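Local coordinates for NADB-Rossmann Superfamily protein (Streptococcus agalactiae, PDB 3LEC), which probably methylates N1 of adenine 22 in tRNA and binds a zinc ion, at residues D130-W135 and E157-K162. Sequence-based numbering, arbitrary orientation.
Sequences DDLRKW and EILVVK
Helix 129-138 packs on one face of the mixed Rossmann-type sheet, and R133 joins it to strand 155-163 through a buried salt bridge to E157. The short axes pass 11.1 Å apart at 7°, evidence of a nearly parallel helix-on-strand layer. R133 NH2 donates to E157 OE1 at 2.7 Å; the acceptor lies 14° out of the guanidinium plane, and NH2 approaches it almost in line with the C-O bond. The guanidinium and carboxylate planes are turned 42° apart. R133 gets there because its chain is extended from CG to NE. A water forms a second path, accepting from R133 NH1 at 3.0 Å and lying 2.9 Å from E157 OE2, to which it can donate. R133 NE forms a salt bridge with E146 and NH1 donates to the carbonyl of L173, while K190 pairs with E157 OE2, which probably helps balance the buried charges. L159 uses both methyls: CD2 lies 3.5 Å from R133 NH2, obliquely to the guanidinium, and CD1 is 4.0 Å from L132 CD2, an apolar contact beside the polar one. The helix thus packs against strand 155-163, antiparallel between 120-125 and 141-150 in the 3-2-1-4-5-7-6 order typical of Rossmann-like class I methyltransferases.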
loop_
_atom_site.group_PDB
_atom_site.type_symbol
_atom_site.label_atom_id
_atom_site.label_comp_id
_atom_site.label_asym_id
_atom_site.label_seq_id
_atom_site.Cartn_x
_atom_site.Cartn_y
_atom_site.Cartn_z
ATOM N N ASP A 130 -2.769 -9.805 3.779
ATOM C CA ASP A 130 -4.037 -10.517 3.872
ATOM C C ASP A 130 -5.031 -9.799 4.800
ATOM O O ASP A 130 -6.229 -9.758 4.512
ATOM C CB ASP A 130 -3.819 -11.974 4.313
ATOM C CG ASP A 130 -3.180 -12.099 5.705
ATOM O OD1 ASP A 130 -3.490 -13.110 6.383
ATOM O OD2 ASP A 130 -2.369 -11.216 6.120
ATOM N N ASP A 131 -4.528 -9.229 5.898
ATOM C CA ASP A 131 -5.369 -8.452 6.801
ATOM C C ASP A 131 -5.942 -7.195 6.140
ATOM O O ASP A 131 -7.072 -6.801 6.404
ATOM C CB ASP A 131 -4.598 -8.068 8.059
ATOM C CG ASP A 131 -4.339 -9.256 8.971
ATOM O OD1 ASP A 131 -5.114 -10.235 8.928
ATOM O OD2 ASP A 131 -3.363 -9.198 9.756
ATOM N N LEU A 132 -5.151 -6.571 5.283
ATOM C CA LEU A 132 -5.607 -5.403 4.532
ATOM C C LEU A 132 -6.664 -5.843 3.499
ATOM O O LEU A 132 -7.703 -5.216 3.374
ATOM C CB LEU A 132 -4.442 -4.680 3.862
ATOM C CG LEU A 132 -4.753 -3.483 2.950
ATOM C CD1 LEU A 132 -5.544 -2.389 3.678
ATOM C CD2 LEU A 132 -3.484 -2.916 2.334
ATOM N N ARG A 133 -6.386 -6.918 2.764
ATOM C CA ARG A 133 -7.388 -7.461 1.851
ATOM C C ARG A 133 -8.711 -7.784 2.577
ATOM O O ARG A 133 -9.790 -7.526 2.036
ATOM C CB ARG A 133 -6.863 -8.691 1.092
ATOM C CG ARG A 133 -5.798 -8.326 0.063
ATOM C CD ARG A 133 -5.571 -9.433 -0.985
ATOM N NE ARG A 133 -4.365 -9.108 -1.739
ATOM C CZ ARG A 133 -3.123 -9.452 -1.368
ATOM N NH1 ARG A 133 -2.913 -10.185 -0.276
ATOM N NH2 ARG A 133 -2.098 -9.069 -2.104
ATOM N N LYS A 134 -8.628 -8.326 3.791
ATOM C CA LYS A 134 -9.841 -8.691 4.531
ATOM C C LYS A 134 -10.664 -7.465 4.862
ATOM O O LYS A 134 -11.889 -7.490 4.762
ATOM C CB LYS A 134 -9.521 -9.423 5.827
ATOM C CG LYS A 134 -9.064 -10.858 5.662
ATOM C CD LYS A 134 -8.567 -11.395 7.008
ATOM C CE LYS A 134 -8.339 -12.898 6.969
ATOM N NZ LYS A 134 -8.056 -13.438 8.339
ATOM N N TRP A 135 -9.977 -6.394 5.224
ATOM C CA TRP A 135 -10.642 -5.157 5.566
ATOM C C TRP A 135 -11.276 -4.545 4.326
ATOM O O TRP A 135 -12.401 -4.081 4.397
ATOM C CB TRP A 135 -9.696 -4.164 6.221
ATOM C CG TRP A 135 -10.446 -2.924 6.646
ATOM C CD1 TRP A 135 -10.993 -2.684 7.872
ATOM C CD2 TRP A 135 -10.753 -1.781 5.830
ATOM N NE1 TRP A 135 -11.626 -1.460 7.867
ATOM C CE2 TRP A 135 -11.486 -0.884 6.630
ATOM C CE3 TRP A 135 -10.451 -1.417 4.508
ATOM C CZ2 TRP A 135 -11.936 0.366 6.154
ATOM C CZ3 TRP A 135 -10.927 -0.179 4.026
ATOM C CH2 TRP A 135 -11.664 0.695 4.860
ATOM N N GLU A 157 4.415 -5.648 -2.309
ATOM C CA GLU A 157 3.124 -5.727 -2.978
ATOM C C GLU A 157 2.473 -4.366 -3.039
ATOM O O GLU A 157 2.549 -3.604 -2.075
ATOM C CB GLU A 157 2.196 -6.680 -2.243
ATOM C CG GLU A 157 2.718 -8.123 -2.197
ATOM C CD GLU A 157 1.706 -9.153 -1.737
ATOM O OE1 GLU A 157 0.504 -8.851 -1.584
ATOM O OE2 GLU A 157 2.134 -10.304 -1.516
ATOM N N ILE A 158 1.828 -4.071 -4.172
ATOM C CA ILE A 158 1.017 -2.863 -4.326
ATOM C C ILE A 158 -0.424 -3.279 -4.669
ATOM O O ILE A 158 -0.626 -4.085 -5.576
ATOM C CB ILE A 158 1.582 -1.939 -5.427
ATOM C CG1 ILE A 158 2.939 -1.356 -5.004
ATOM C CG2 ILE A 158 0.551 -0.842 -5.862
ATOM C CD1 ILE A 158 3.747 -0.777 -6.192
ATOM N N LEU A 159 -1.397 -2.726 -3.949
ATOM C CA LEU A 159 -2.818 -2.946 -4.227
ATOM C C LEU A 159 -3.482 -1.683 -4.742
ATOM O O LEU A 159 -3.387 -0.648 -4.110
ATOM C CB LEU A 159 -3.548 -3.382 -2.954
ATOM C CG LEU A 159 -3.117 -4.630 -2.186
ATOM C CD1 LEU A 159 -4.093 -4.922 -1.076
ATOM C CD2 LEU A 159 -2.996 -5.801 -3.108
ATOM N N VAL A 160 -4.190 -1.784 -5.871
ATOM C CA VAL A 160 -4.915 -0.631 -6.442
ATOM C C VAL A 160 -6.381 -0.886 -6.184
ATOM O O VAL A 160 -6.876 -1.986 -6.469
ATOM C CB VAL A 160 -4.674 -0.494 -7.950
ATOM C CG1 VAL A 160 -5.374 0.770 -8.486
ATOM C CG2 VAL A 160 -3.181 -0.434 -8.239
ATOM N N VAL A 161 -7.067 0.111 -5.618
ATOM C CA VAL A 161 -8.376 -0.111 -5.023
ATOM C C VAL A 161 -9.351 0.967 -5.481
ATOM O O VAL A 161 -8.995 2.134 -5.624
ATOM C CB VAL A 161 -8.294 -0.069 -3.448
ATOM C CG1 VAL A 161 -9.658 -0.208 -2.821
ATOM C CG2 VAL A 161 -7.377 -1.169 -2.906
ATOM N N LYS A 162 -10.584 0.561 -5.737
ATOM C CA LYS A 162 -11.659 1.525 -5.942
ATOM C C LYS A 162 -12.872 1.079 -5.116
ATOM O O LYS A 162 -12.892 -0.025 -4.590
ATOM C CB LYS A 162 -12.003 1.608 -7.450
ATOM C CG LYS A 162 -10.851 2.238 -8.299
ATOM C CD LYS A 162 -11.124 2.331 -9.814
ATOM C CE LYS A 162 -12.064 3.488 -10.184
ATOM N NZ LYS A 162 -11.434 4.833 -10.064
HETATM O O HOH W 1 -0.113 -11.276 0.098
#